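Local atomic coordinates of mediator of RNA polymerase II transcription subunit 18 (Schizosaccharomyces pombe, PDB entry 3C0T), a protein that serves as a subunit of Mediator, the coactivator complex that conveys signals from gene-specific regulators to the RNA polymerase II transcription machinery. Residues Q2-L7 with C94-V99; D135-I140 with H168-V173. All blocks are in the same frame, centred on the assembly; numbering follows the deposited sequence.

Interaction 1 (Q2-L7 with C94-V99)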
loop_
_atom_site.group_PDB
_atom_site.type_symbol
_atom_site.label_atom_id
_atom_site.label_comp_id
_atom_site.label_asym_id
_atom_site.label_seq_id
_atom_site.Cartn_x
_atom_site.Cartn_y
_atom_site.Cartn_z
ATOM N N GLN A 2 -7.918 -8.435 9.865
ATOM C CA GLN A 2 -7.983 -7.051 10.311
ATOM C C GLN A 2 -6.620 -6.371 10.241
ATOM O O GLN A 2 -5.626 -6.901 10.743
ATOM C CB GLN A 2 -8.499 -7.014 11.752
ATOM C CG GLN A 2 -9.537 -5.947 12.053
ATOM C CD GLN A 2 -10.838 -6.166 11.308
ATOM O OE1 GLN A 2 -11.362 -7.273 11.277
ATOM N NE2 GLN A 2 -11.369 -5.105 10.707
ATOM N N GLU A 3 -6.569 -5.201 9.610
ATOM C CA GLU A 3 -5.321 -4.457 9.521
ATOM C C GLU A 3 -5.365 -3.228 10.427
ATOM O O GLU A 3 -6.225 -2.361 10.261
ATOM C CB GLU A 3 -5.043 -4.005 8.077
ATOM C CG GLU A 3 -3.767 -3.161 7.953
ATOM C CD GLU A 3 -3.430 -2.771 6.517
ATOM O OE1 GLU A 3 -3.224 -3.672 5.682
ATOM O OE2 GLU A 3 -3.369 -1.559 6.223
ATOM N N LEU A 4 -4.454 -3.166 11.393
ATOM C CA LEU A 4 -4.370 -2.009 12.284
ATOM C C LEU A 4 -3.194 -1.208 11.714
ATOM O O LEU A 4 -2.149 -1.781 11.387
ATOM C CB LEU A 4 -4.107 -2.447 13.731
ATOM C CG LEU A 4 -5.229 -3.286 14.362
ATOM C CD1 LEU A 4 -5.126 -4.735 13.869
ATOM C CD2 LEU A 4 -5.121 -3.245 15.891
ATOM N N TYR A 5 -3.347 0.108 11.590
ATOM C CA TYR A 5 -2.282 0.882 10.973
ATOM C C TYR A 5 -2.185 2.339 11.386
ATOM O O TYR A 5 -3.049 2.872 12.069
ATOM C CB TYR A 5 -2.480 0.837 9.460
ATOM C CG TYR A 5 -3.741 1.565 9.049
ATOM C CD1 TYR A 5 -3.712 2.928 8.744
ATOM C CD2 TYR A 5 -4.977 0.912 9.044
ATOM C CE1 TYR A 5 -4.880 3.627 8.452
ATOM C CE2 TYR A 5 -6.161 1.602 8.750
ATOM C CZ TYR A 5 -6.103 2.959 8.460
ATOM O OH TYR A 5 -7.258 3.662 8.203
ATOM N N LEU A 6 -1.116 2.974 10.918
ATOM C CA LEU A 6 -0.852 4.389 11.150
ATOM C C LEU A 6 -0.238 4.885 9.858
ATOM O O LEU A 6 0.496 4.149 9.192
ATOM C CB LEU A 6 0.131 4.588 12.304
ATOM C CG LEU A 6 -0.424 4.285 13.697
ATOM C CD1 LEU A 6 0.678 4.440 14.734
ATOM C CD2 LEU A 6 -1.587 5.231 13.997
ATOM N N LEU A 7 -0.548 6.120 9.490
ATOM C CA LEU A 7 -0.022 6.691 8.264
ATOM C C LEU A 7 0.693 8.013 8.515
ATOM O O LEU A 7 0.349 8.762 9.431
ATOM C CB LEU A 7 -1.150 6.899 7.252
ATOM C CG LEU A 7 -1.613 5.693 6.429
ATOM C CD1 LEU A 7 -2.839 6.078 5.635
ATOM C CD2 LEU A 7 -0.510 5.242 5.487
ATOM N N CYS A 94 -5.289 4.277 16.547
ATOM C CA CYS A 94 -4.769 3.712 15.300
ATOM C C CYS A 94 -5.939 3.319 14.396
ATOM O O CYS A 94 -7.029 3.021 14.877
ATOM C CB CYS A 94 -3.911 2.479 15.577
ATOM S SG CYS A 94 -4.867 0.975 15.869
ATOM N N GLY A 95 -5.719 3.319 13.087
ATOM C CA GLY A 95 -6.790 2.956 12.182
ATOM C C GLY A 95 -6.983 1.456 12.084
ATOM O O GLY A 95 -6.065 0.684 12.365
ATOM N N ILE A 96 -8.184 1.040 11.699
ATOM C CA ILE A 96 -8.499 -0.374 11.527
ATOM C C ILE A 96 -9.357 -0.549 10.278
ATOM O O ILE A 96 -10.316 0.199 10.063
ATOM C CB ILE A 96 -9.300 -0.958 12.720
ATOM C CG1 ILE A 96 -8.515 -0.813 14.020
ATOM C CG2 ILE A 96 -9.573 -2.444 12.479
ATOM C CD1 ILE A 96 -9.228 -1.421 15.216
ATOM N N ARG A 97 -9.011 -1.530 9.449
ATOM C CA ARG A 97 -9.788 -1.796 8.251
ATOM C C ARG A 97 -9.710 -3.272 7.908
ATOM O O ARG A 97 -8.703 -3.927 8.174
ATOM C CB ARG A 97 -9.278 -0.971 7.072
ATOM C CG ARG A 97 -7.881 -1.325 6.657
ATOM C CD ARG A 97 -7.517 -0.669 5.358
ATOM N NE ARG A 97 -6.173 -1.059 4.952
ATOM C CZ ARG A 97 -5.686 -0.903 3.728
ATOM N NH1 ARG A 97 -6.432 -0.361 2.778
ATOM N NH2 ARG A 97 -4.451 -1.298 3.454
ATOM N N PRO A 98 -10.788 -3.822 7.331
ATOM C CA PRO A 98 -10.820 -5.238 6.953
ATOM C C PRO A 98 -9.934 -5.457 5.729
ATOM O O PRO A 98 -9.917 -4.632 4.815
ATOM C CB PRO A 98 -12.297 -5.481 6.618
ATOM C CG PRO A 98 -13.027 -4.365 7.315
ATOM C CD PRO A 98 -12.107 -3.198 7.134
ATOM N N VAL A 99 -9.194 -6.555 5.713
ATOM C CA VAL A 99 -8.335 -6.869 4.581
ATOM C C VAL A 99 -8.339 -8.370 4.361
ATOM O O VAL A 99 -7.996 -9.134 5.260
ATOM C CB VAL A 99 -6.879 -6.423 4.812
ATOM C CG1 VAL A 99 -5.983 -6.984 3.710
ATOM C CG2 VAL A 99 -6.798 -4.911 4.831
#

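Interaction 2 (D135-I140 with H168-V173)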
loop_
_atom_site.group_PDB
_atom_site.type_symbol
_atom_site.label_atom_id
_atom_site.label_comp_id
_atom_site.label_asym_id
_atom_site.label_seq_id
_atom_site.Cartn_x
_atom_site.Cartn_y
_atom_site.Cartn_z
ATOM N N ASP A 135 6.862 -6.634 16.037
ATOM C CA ASP A 135 5.856 -7.377 15.291
ATOM C C ASP A 135 4.973 -6.544 14.370
ATOM O O ASP A 135 3.830 -6.913 14.089
ATOM C CB ASP A 135 4.961 -8.142 16.251
ATOM C CG ASP A 135 5.306 -9.590 16.308
ATOM O OD1 ASP A 135 6.391 -9.922 16.846
ATOM O OD2 ASP A 135 4.489 -10.392 15.797
ATOM N N THR A 136 5.483 -5.409 13.918
ATOM C CA THR A 136 4.719 -4.574 13.003
ATOM C C THR A 136 5.614 -4.316 11.800
ATOM O O THR A 136 6.830 -4.512 11.865
ATOM C CB THR A 136 4.335 -3.213 13.628
ATOM O OG1 THR A 136 5.503 -2.387 13.706
ATOM C CG2 THR A 136 3.756 -3.402 15.016
ATOM N N THR A 137 5.010 -3.881 10.702
ATOM C CA THR A 137 5.748 -3.590 9.489
ATOM C C THR A 137 5.648 -2.101 9.213
ATOM O O THR A 137 4.580 -1.497 9.363
ATOM C CB THR A 137 5.163 -4.350 8.282
ATOM O OG1 THR A 137 5.303 -5.759 8.490
ATOM C CG2 THR A 137 5.890 -3.960 6.995
ATOM N N VAL A 138 6.763 -1.495 8.836
ATOM C CA VAL A 138 6.743 -0.085 8.510
ATOM C C VAL A 138 7.310 0.051 7.112
ATOM O O VAL A 138 8.471 -0.275 6.845
ATOM C CB VAL A 138 7.523 0.749 9.542
ATOM C CG1 VAL A 138 8.545 -0.110 10.215
ATOM C CG2 VAL A 138 8.154 1.954 8.883
ATOM N N ARG A 139 6.451 0.511 6.213
ATOM C CA ARG A 139 6.797 0.677 4.816
ATOM C C ARG A 139 6.839 2.160 4.440
ATOM O O ARG A 139 5.950 2.930 4.813
ATOM C CB ARG A 139 5.753 -0.074 3.971
ATOM C CG ARG A 139 5.828 0.174 2.482
ATOM C CD ARG A 139 4.672 -0.495 1.732
ATOM N NE ARG A 139 4.772 -1.952 1.717
ATOM C CZ ARG A 139 4.276 -2.715 0.746
ATOM N NH1 ARG A 139 3.644 -2.156 -0.279
ATOM N NH2 ARG A 139 4.438 -4.033 0.780
ATOM N N ILE A 140 7.898 2.568 3.744
ATOM C CA ILE A 140 8.019 3.946 3.281
ATOM C C ILE A 140 8.058 3.787 1.765
ATOM O O ILE A 140 8.945 3.127 1.218
ATOM C CB ILE A 140 9.293 4.643 3.843
ATOM C CG1 ILE A 140 9.330 6.102 3.382
ATOM C CG2 ILE A 140 10.545 3.893 3.439
ATOM C CD1 ILE A 140 10.354 6.947 4.130
ATOM N N HIS A 168 3.726 4.025 5.938
ATOM C CA HIS A 168 2.594 3.207 6.366
ATOM C C HIS A 168 3.041 2.151 7.375
ATOM O O HIS A 168 3.857 1.281 7.058
ATOM C CB HIS A 168 1.966 2.530 5.141
ATOM C CG HIS A 168 0.737 1.725 5.443
ATOM N ND1 HIS A 168 0.073 0.996 4.479
ATOM C CD2 HIS A 168 0.052 1.533 6.594
ATOM C CE1 HIS A 168 -0.967 0.391 5.023
ATOM N NE2 HIS A 168 -1.002 0.698 6.306
ATOM N N VAL A 169 2.513 2.236 8.593
ATOM C CA VAL A 169 2.854 1.277 9.640
ATOM C C VAL A 169 1.628 0.409 9.890
ATOM O O VAL A 169 0.527 0.925 10.102
ATOM C CB VAL A 169 3.253 1.988 10.952
ATOM C CG1 VAL A 169 3.729 0.958 11.976
ATOM C CG2 VAL A 169 4.356 3.010 10.672
ATOM N N TYR A 170 1.810 -0.906 9.875
ATOM C CA TYR A 170 0.674 -1.790 10.062
ATOM C C TYR A 170 1.024 -3.167 10.592
ATOM O O TYR A 170 2.186 -3.570 10.632
ATOM C CB TYR A 170 -0.070 -1.977 8.731
ATOM C CG TYR A 170 0.774 -2.636 7.651
ATOM C CD1 TYR A 170 1.666 -1.891 6.879
ATOM C CD2 TYR A 170 0.716 -4.015 7.438
ATOM C CE1 TYR A 170 2.486 -2.506 5.921
ATOM C CE2 TYR A 170 1.532 -4.637 6.491
ATOM C CZ TYR A 170 2.418 -3.876 5.737
ATOM O OH TYR A 170 3.260 -4.494 4.826
ATOM N N THR A 171 -0.020 -3.876 11.004
ATOM C CA THR A 171 0.103 -5.233 11.478
ATOM C C THR A 171 -1.245 -5.885 11.206
ATOM O O THR A 171 -2.269 -5.200 11.138
ATOM C CB THR A 171 0.444 -5.302 12.972
ATOM O OG1 THR A 171 0.717 -6.665 13.313
ATOM C CG2 THR A 171 -0.701 -4.777 13.824
ATOM N N HIS A 172 -1.243 -7.198 11.019
ATOM C CA HIS A 172 -2.475 -7.919 10.733
ATOM C C HIS A 172 -2.894 -8.858 11.863
ATOM O O HIS A 172 -2.058 -9.522 12.483
ATOM C CB HIS A 172 -2.322 -8.740 9.451
ATOM C CG HIS A 172 -2.148 -7.915 8.216
ATOM N ND1 HIS A 172 -3.104 -7.026 7.772
ATOM C CD2 HIS A 172 -1.135 -7.859 7.317
ATOM C CE1 HIS A 172 -2.689 -6.459 6.653
ATOM N NE2 HIS A 172 -1.498 -6.946 6.356
ATOM N N VAL A 173 -4.198 -8.903 12.117
ATOM C CA VAL A 173 -4.770 -9.779 13.132
ATOM C C VAL A 173 -5.788 -10.669 12.419
ATOM O O VAL A 173 -6.801 -10.189 11.905
ATOM C CB VAL A 173 -5.475 -8.976 14.243
ATOM C CG1 VAL A 173 -6.115 -9.935 15.242
ATOM C CG2 VAL A 173 -4.464 -8.070 14.951
HETATM O O HOH W 1 3.320 -6.748 10.438
#

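Interaction 1 (Q2-L7 with C94-V99)
Glu3 OE2 is gripped twice by the guanidinium of Arg97: NH2 reaches it at 3.0 Å in the stronger bond of a salt bridge, and a weak bond comes from NE at 3.1 Å. NH2 meets OE2 on the syn side of the carboxylate but well out of its plane, and the two flat groups are turned 67° against each other. The carboxylate lies at the edge of the guanidinium, and both side chains run side by side away from the sheet. Beneath them Glu3 and Arg97 form a hydrogen-bonded pair, with Glu3 N to Arg97 O at 2.9 Å nearly straight. On the same face Tyr5 CG sits between its own backbone N and carbonyl carbon (chi1 67°), which folds the ring back over the opposing strand. One ring face covers Gly95, whose CA lies 4.0 Å from the ring centroid in a CH-pi contact. The fit is tight: a beta carbon on Gly95 would fall only 2.4 Å from Tyr5 CZ. The phenol oxygen is satisfied by Val205 O. On the other face Gln2 lays CG against Ile96 CG2 at 3.5 Å, and a bend at chi2 (65°) carries its amide nitrogen toward the ring of Pro98. Leu4 lies alongside Ile96 in the non-hydrogen-bonded pair, CG to CG1 at 4.1 Å. With Glu3 and Arg97 paired on one face and Leu4 packed under helix 179-196 on the other, these are neighbouring antiparallel strands in the wall of the Med18 beta barrel, which the strand pairings close into a ring.

Interaction 2 (D135-I140 with H168-V173)
Two neighbouring antiparallel strands of the barrel wall meet here, Thr137 pairing with Tyr170 and Arg139 with His168 in hydrogen-bonded positions. Their backbone bonds include Thr137 N to Tyr170 O (2.8 Å) and His168 N to Arg139 O (2.7 Å). Just before strand 136-140 begins, Thr171 OG1 donates to Asp135 O at 3.2 Å, lying in the carbonyl plane. It reaches there because the hydroxyl stands opposite the backbone N (chi1 -173°).

Tyr170 makes the largest contribution of any residue. Its chi1 of 63° swings the ring across toward Thr137, whose CB lies over one face, 4.0 Å from the centroid in a CH-pi contact. The methyl, Thr137 CG2, is set further out along the ring, 3.5 Å from Tyr170 OH. Within its own strand, Tyr170 CD1 stands above the centre of the His168 ring. Replacing Tyr170 by alanine would probably leave Thr137 without its aromatic cover and the imidazole of His168 freer to turn. On the opposite face of the sheet Val138 CB touches Val169 CG2 at 4.1 Å. A water bound to Thr137 OG1 at 3.0 Å also gives a weak bond to Tyr170 O.

Arg139 directs its guanidinium to salt bridges with Glu34 and Glu130. Two carboxylates therefore probably balance the charge of the guanidinium of Arg139, with Glu130 shared between it and the Tyr170 hydroxyl, which gives that carboxylate a weak hydrogen bond.

Interactions 1 and 2 lie side by side in one sheet, their centres about 9 Å apart, because strand 2-10 runs between strands 95-104 and 165-173. Their shared seam is made by backbone bonds, probably including Leu6 N to Val169 O and Gln2 O to Val173 N, each 2.8 Å. Four consecutive strands, 95-104, 2-10, 165-173 and 136-146, are thereby joined, and along the chain interaction 1 closes before interaction 2 opens. Side chains continue the link: Glu3, held by Arg97 in interaction 1, also packs against His168 and His172 of the 168-173 segment. Helix 179-196 covers the face that carries Leu4, Thr136 and Thr171.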